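Replicase polyprotein 1a (Avian infectious bronchitis virus, PDB 3LD1) is a polyprotein cleaved into the non-structural proteins of the viral replication machinery, among them nsp2, whose precise role remains uncertain. Local coordinates at residues G248-K253 with H325-F330; T257-R262 with V266-N271. The protein carries 3 engineered substitutions. All blocks are in the same frame, centred on the assembly; numbering follows the deposited sequence.

Overall arrangement
Contact 2 is nested along the chain inside the loop that contact 1 closes: 248-253 comes first, then the hairpin 257-262 with 266-271, and finally 325-330. Their centres are about 10 Å apart, on the same side of the chain's centre. The four-stranded antiparallel sheet joins them, since K253 opens strand 253-255 and its N lies 3.1 Å from F260 O, a probable hydrogen bond to strand 258-260 of contact 2. F282 of strand 281-285 touches both H325 and V266, and F261 packs on A252 and M250. Contact 2 pairs the central strands of this small sheet, and contact 1 packs the loop leading into it on strand 325-332 of the mixed sheet.

Contact 1 of 2, residues G248-K253 with H325-F330; sequences GFMGAK and HLCYVF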
loop_
_atom_site.group_PDB
_atom_site.type_symbol
_atom_site.label_atom_id
_atom_site.label_comp_id
_atom_site.label_asym_id
_atom_site.label_seq_id
_atom_site.Cartn_x
_atom_site.Cartn_y
_atom_site.Cartn_z
ATOM N N GLY A 248 -23.341 8.259 16.174
ATOM C CA GLY A 248 -23.473 9.718 16.398
ATOM C C GLY A 248 -24.464 10.328 15.405
ATOM O O GLY A 248 -25.308 9.625 14.800
ATOM N N PHE A 249 -24.366 11.637 15.206
ATOM C CA PHE A 249 -25.354 12.283 14.338
ATOM C C PHE A 249 -25.418 11.713 12.899
ATOM O O PHE A 249 -24.406 11.474 12.308
ATOM C CB PHE A 249 -25.110 13.782 14.328
ATOM C CG PHE A 249 -26.073 14.527 13.479
ATOM C CD1 PHE A 249 -27.332 14.831 13.963
ATOM C CD2 PHE A 249 -25.739 14.888 12.193
ATOM C CE1 PHE A 249 -28.204 15.487 13.204
ATOM C CE2 PHE A 249 -26.633 15.587 11.403
ATOM C CZ PHE A 249 -27.845 15.898 11.910
ATOM N N MET A 250 -26.617 11.451 12.387
ATOM C CA MET A 250 -26.939 10.854 11.068
ATOM C C MET A 250 -26.204 9.561 10.764
ATOM O O MET A 250 -26.003 9.199 9.594
ATOM C CB MET A 250 -26.728 11.850 9.908
ATOM C CG MET A 250 -27.748 12.915 9.750
ATOM S SD MET A 250 -27.484 13.810 8.227
ATOM C CE MET A 250 -28.990 14.714 8.011
ATOM N N GLY A 251 -25.741 8.888 11.795
ATOM C CA GLY A 251 -25.365 7.516 11.639
ATOM C C GLY A 251 -23.899 7.375 11.433
ATOM O O GLY A 251 -23.440 6.358 10.929
ATOM N N ALA A 252 -23.138 8.379 11.833
ATOM C CA ALA A 252 -21.692 8.317 11.701
ATOM C C ALA A 252 -21.051 7.789 12.971
ATOM O O ALA A 252 -21.712 7.686 14.003
ATOM C CB ALA A 252 -21.159 9.696 11.407
ATOM N N LYS A 253 -19.736 7.570 12.909
ATOM C CA LYS A 253 -18.972 6.988 13.967
ATOM C C LYS A 253 -18.218 8.082 14.620
ATOM O O LYS A 253 -17.558 8.833 13.918
ATOM C CB LYS A 253 -17.983 5.961 13.367
ATOM C CG LYS A 253 -18.630 4.684 12.958
ATOM C CD LYS A 253 -19.262 3.990 14.188
ATOM C CE LYS A 253 -19.929 2.614 13.812
ATOM N NZ LYS A 253 -20.344 1.995 15.120
ATOM N N HIS A 325 -27.185 20.686 13.898
ATOM C CA HIS A 325 -26.153 20.624 12.852
ATOM C C HIS A 325 -26.655 21.215 11.546
ATOM O O HIS A 325 -27.795 20.882 11.084
ATOM C CB HIS A 325 -25.862 19.172 12.473
ATOM C CG HIS A 325 -25.165 18.403 13.535
ATOM N ND1 HIS A 325 -25.841 17.804 14.583
ATOM C CD2 HIS A 325 -23.851 18.122 13.717
ATOM C CE1 HIS A 325 -24.970 17.206 15.381
ATOM N NE2 HIS A 325 -23.755 17.418 14.898
ATOM N N LEU A 326 -25.778 21.952 10.874
ATOM C CA LEU A 326 -26.092 22.564 9.592
ATOM C C LEU A 326 -26.061 21.491 8.540
ATOM O O LEU A 326 -24.989 20.917 8.248
ATOM C CB LEU A 326 -25.099 23.626 9.212
ATOM C CG LEU A 326 -25.585 24.953 8.637
ATOM C CD1 LEU A 326 -24.516 25.544 7.715
ATOM C CD2 LEU A 326 -26.904 24.893 7.908
ATOM N N CYS A 327 -27.250 21.167 8.006
ATOM C CA CYS A 327 -27.358 20.115 7.035
ATOM C C CYS A 327 -27.801 20.675 5.689
ATOM O O CYS A 327 -28.139 21.845 5.566
ATOM C CB CYS A 327 -28.349 19.063 7.500
ATOM S SG CYS A 327 -27.958 18.165 8.975
ATOM N N TYR A 328 -27.748 19.831 4.678
ATOM C CA TYR A 328 -28.274 20.098 3.367
ATOM C C TYR A 328 -29.573 19.363 3.323
ATOM O O TYR A 328 -29.701 18.222 3.819
ATOM C CB TYR A 328 -27.399 19.449 2.341
ATOM C CG TYR A 328 -27.855 19.626 0.906
ATOM C CD1 TYR A 328 -27.732 20.874 0.265
ATOM C CD2 TYR A 328 -28.394 18.530 0.170
ATOM C CE1 TYR A 328 -28.146 21.027 -1.046
ATOM C CE2 TYR A 328 -28.800 18.676 -1.146
ATOM C CZ TYR A 328 -28.675 19.925 -1.758
ATOM O OH TYR A 328 -29.039 20.104 -3.079
ATOM N N VAL A 329 -30.522 19.991 2.649
ATOM C CA VAL A 329 -31.874 19.547 2.661
ATOM C C VAL A 329 -32.343 19.729 1.193
ATOM O O VAL A 329 -32.068 20.749 0.542
ATOM C CB VAL A 329 -32.571 20.374 3.788
ATOM C CG1 VAL A 329 -33.306 21.622 3.315
ATOM C CG2 VAL A 329 -33.331 19.565 4.641
ATOM N N PHE A 330 -33.002 18.712 0.650
ATOM C CA PHE A 330 -33.514 18.786 -0.685
ATOM C C PHE A 330 -34.879 18.122 -0.799
ATOM O O PHE A 330 -35.208 17.292 0.007
ATOM C CB PHE A 330 -32.521 18.166 -1.669
ATOM C CG PHE A 330 -32.255 16.699 -1.480
ATOM C CD1 PHE A 330 -31.294 16.267 -0.591
ATOM C CD2 PHE A 330 -32.893 15.758 -2.281
ATOM C CE1 PHE A 330 -30.980 14.905 -0.472
ATOM C CE2 PHE A 330 -32.602 14.373 -2.193
ATOM C CZ PHE A 330 -31.655 13.954 -1.275
#
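F249 and H325 lay their rings face to face, with centroids 3.8 Å apart and planes inclined by only 19°. The overlap is asymmetric: ND1 of H325 sits over the centre of the phenyl ring, whereas F249 CG lies over the imidazole away from its centre, toward the rim. The closest pair is F249 CD1 with H325 ND1 at 3.4 Å. H325 CB extends the same coverage as a CH-pi contact, 4.1 Å from the F249 ring centroid. With CG of F249 anti to the backbone N (chi1 -180°), the phenyl reaches out from a tight turn closed by the bond from G251 N to G248 O. ND1 is hydrogen-bonded to G323 O, which should limit rotation of the imidazole within the stack.

Beyond the stack the contact thins. C327 SG meets the phenyl at its edge, 3.7 Å from F249 CZ, and the extended chain of M250 adds a single touch, its CE 3.7 Å from C327 SG. This sulfur end is buried, while the stacked pair is partly exposed; no hydrogen bond joins the two segments.

The loop between helix 232-243 and strand 253-255 is thereby packed onto strand 325-332. H325 also meets the ring of F282 from strand 281-285, and M250 rests on A338 and P340 of strand 335-342 and H351 of strand 345-355.

Contact 2 of 2, residues T257-R262 with V266-N271; sequences TFAFFR and VKIVDN. Engineered in segment 257-262: F258 (natural residue Leu).
A259 and V266 exchange both of their backbone hydrogen bonds, the signature of an antiparallel hydrogen-bonded pair. A259 N donates to V266 O over 2.8 Å, almost in line with the carbonyl, and V266 N returns a bond to A259 O over 2.9 Å, in the plane of that carbonyl. N-H...O angles of 168° and 164° show that both are nearly straight. A third bond runs from I268 N to T257 O at 2.9 Å, tilted 30° from the carbonyl plane; the same oxygen also takes a CA-H...O contact from K267 CA at 3.3 Å. Between these bonds F258 and K267 form a non-hydrogen-bonded pair, so their backbone polar groups look outward: K267 bonds to the backbone of E283. On the outer side of the other strand, F260 pairs with strand 253-255.

The sheet's two faces pack differently. On the A259 side, V266 CG2 lies between its backbone N and carbonyl carbon, a position that brings it to 3.6 Å from A259 CB. It also meets the edge of the F261 ring, and I268 CG1 touches A259 CB more distantly. On the other face the engineered F258 sets its ring obliquely against K267, with CE2 4.0 Å from K267 CB. K267 NZ stays 3.9 Å from T257 OG1, and no side-chain hydrogen bond links the two segments.

These two strands are the middle pair of the four-stranded antiparallel sheet, flanked by 253-255 and 281-285, while F260 meets F242 of helix 232-243 edge-to-face and F261 reaches L347 and D349 of strand 345-355.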
loop_
_atom_site.group_PDB
_atom_site.type_symbol
_atom_site.label_atom_id
_atom_site.label_comp_id
_atom_site.label_asym_id
_atom_site.label_seq_id
_atom_site.Cartn_x
_atom_site.Cartn_y
_atom_site.Cartn_z
ATOM N N THR A 257 -12.861 15.199 17.710
ATOM C CA THR A 257 -13.474 16.282 16.942
ATOM C C THR A 257 -13.931 15.812 15.508
ATOM O O THR A 257 -14.175 16.644 14.602
ATOM C CB THR A 257 -12.471 17.465 16.845
ATOM O OG1 THR A 257 -11.150 16.981 16.530
ATOM C CG2 THR A 257 -12.390 18.254 18.184
ATOM N N PHE A 258 -14.055 14.496 15.291
ATOM C CA PHE A 258 -14.244 13.984 13.941
ATOM C C PHE A 258 -15.459 13.135 13.846
ATOM O O PHE A 258 -15.815 12.512 14.838
ATOM C CB PHE A 258 -13.031 13.143 13.471
ATOM C CG PHE A 258 -11.784 13.942 13.294
ATOM C CD1 PHE A 258 -10.779 13.902 14.255
ATOM C CD2 PHE A 258 -11.620 14.746 12.172
ATOM C CE1 PHE A 258 -9.613 14.657 14.120
ATOM C CE2 PHE A 258 -10.480 15.519 12.005
ATOM C CZ PHE A 258 -9.469 15.494 12.983
ATOM N N ALA A 259 -16.026 13.070 12.624
ATOM C CA ALA A 259 -17.148 12.187 12.274
ATOM C C ALA A 259 -16.898 11.408 10.984
ATOM O O ALA A 259 -16.347 11.944 10.018
ATOM C CB ALA A 259 -18.415 12.967 12.138
ATOM N N PHE A 260 -17.365 10.169 10.958
ATOM C CA PHE A 260 -16.993 9.280 9.919
ATOM C C PHE A 260 -18.240 8.661 9.348
ATOM O O PHE A 260 -18.814 7.745 9.951
ATOM C CB PHE A 260 -16.094 8.191 10.512
ATOM C CG PHE A 260 -14.726 8.680 10.853
ATOM C CD1 PHE A 260 -14.459 9.244 12.076
ATOM C CD2 PHE A 260 -13.693 8.591 9.929
ATOM C CE1 PHE A 260 -13.174 9.738 12.371
ATOM C CE2 PHE A 260 -12.406 9.099 10.199
ATOM C CZ PHE A 260 -12.138 9.663 11.412
ATOM N N PHE A 261 -18.627 9.190 8.183
ATOM C CA PHE A 261 -19.846 8.881 7.513
ATOM C C PHE A 261 -19.565 7.777 6.520
ATOM O O PHE A 261 -18.466 7.239 6.501
ATOM C CB PHE A 261 -20.291 10.150 6.843
ATOM C CG PHE A 261 -21.053 11.078 7.765
ATOM C CD1 PHE A 261 -20.493 12.252 8.209
ATOM C CD2 PHE A 261 -22.341 10.728 8.233
ATOM C CE1 PHE A 261 -21.190 13.086 9.099
ATOM C CE2 PHE A 261 -23.016 11.545 9.098
ATOM C CZ PHE A 261 -22.421 12.727 9.547
ATOM N N ARG A 262 -20.535 7.393 5.690
ATOM C CA ARG A 262 -20.328 6.168 4.841
ATOM C C ARG A 262 -18.985 6.208 4.153
ATOM O O ARG A 262 -18.248 5.272 4.186
ATOM C CB ARG A 262 -21.441 5.967 3.782
ATOM C CG ARG A 262 -22.381 4.773 4.011
ATOM C CD ARG A 262 -23.753 5.206 4.468
ATOM N NE ARG A 262 -24.865 5.103 3.483
ATOM C CZ ARG A 262 -25.187 6.024 2.560
ATOM N NH1 ARG A 262 -24.440 7.143 2.388
ATOM N NH2 ARG A 262 -26.255 5.815 1.768
ATOM N N VAL A 266 -15.309 14.064 8.292
ATOM C CA VAL A 266 -15.357 15.488 8.470
ATOM C C VAL A 266 -14.966 15.764 9.868
ATOM O O VAL A 266 -15.256 14.947 10.748
ATOM C CB VAL A 266 -16.795 15.986 8.352
ATOM C CG1 VAL A 266 -17.363 15.729 6.943
ATOM C CG2 VAL A 266 -17.724 15.381 9.509
ATOM N N LYS A 267 -14.368 16.918 10.111
ATOM C CA LYS A 267 -14.385 17.471 11.444
ATOM C C LYS A 267 -15.671 18.240 11.751
ATOM O O LYS A 267 -16.240 18.964 10.859
ATOM C CB LYS A 267 -13.256 18.435 11.698
ATOM C CG LYS A 267 -12.525 18.992 10.555
ATOM C CD LYS A 267 -11.321 19.739 11.158
ATOM C CE LYS A 267 -11.735 20.480 12.465
ATOM N NZ LYS A 267 -11.322 19.749 13.738
ATOM N N ILE A 268 -16.091 18.076 13.017
ATOM C CA ILE A 268 -17.218 18.735 13.574
ATOM C C ILE A 268 -16.710 20.060 14.099
ATOM O O ILE A 268 -15.786 20.094 14.876
ATOM C CB ILE A 268 -17.746 17.938 14.769
ATOM C CG1 ILE A 268 -18.057 16.498 14.403
ATOM C CG2 ILE A 268 -18.991 18.586 15.347
ATOM C CD1 ILE A 268 -17.492 15.566 15.508
ATOM N N VAL A 269 -17.335 21.151 13.742
ATOM C CA VAL A 269 -16.925 22.391 14.353
ATOM C C VAL A 269 -18.095 22.992 15.118
ATOM O O VAL A 269 -19.246 23.072 14.578
ATOM C CB VAL A 269 -16.330 23.402 13.326
ATOM C CG1 VAL A 269 -15.915 22.722 11.997
ATOM C CG2 VAL A 269 -17.272 24.430 13.006
ATOM N N ASP A 270 -17.826 23.365 16.389
ATOM C CA ASP A 270 -18.845 23.958 17.206
ATOM C C ASP A 270 -19.019 25.372 16.738
ATOM O O ASP A 270 -18.084 25.979 16.341
ATOM C CB ASP A 270 -18.450 23.978 18.671
ATOM C CG ASP A 270 -18.257 22.580 19.270
ATOM O OD1 ASP A 270 -17.689 22.561 20.385
ATOM O OD2 ASP A 270 -18.667 21.534 18.680
ATOM N N ASN A 271 -20.220 25.901 16.830
ATOM C CA ASN A 271 -20.462 27.326 16.545
ATOM C C ASN A 271 -19.954 27.758 15.168
ATOM O O ASN A 271 -19.116 28.675 15.059
ATOM C CB ASN A 271 -19.873 28.217 17.641
ATOM C CG ASN A 271 -20.419 27.882 18.977
ATOM O OD1 ASN A 271 -21.566 28.154 19.255
ATOM N ND2 ASN A 271 -19.602 27.254 19.818
#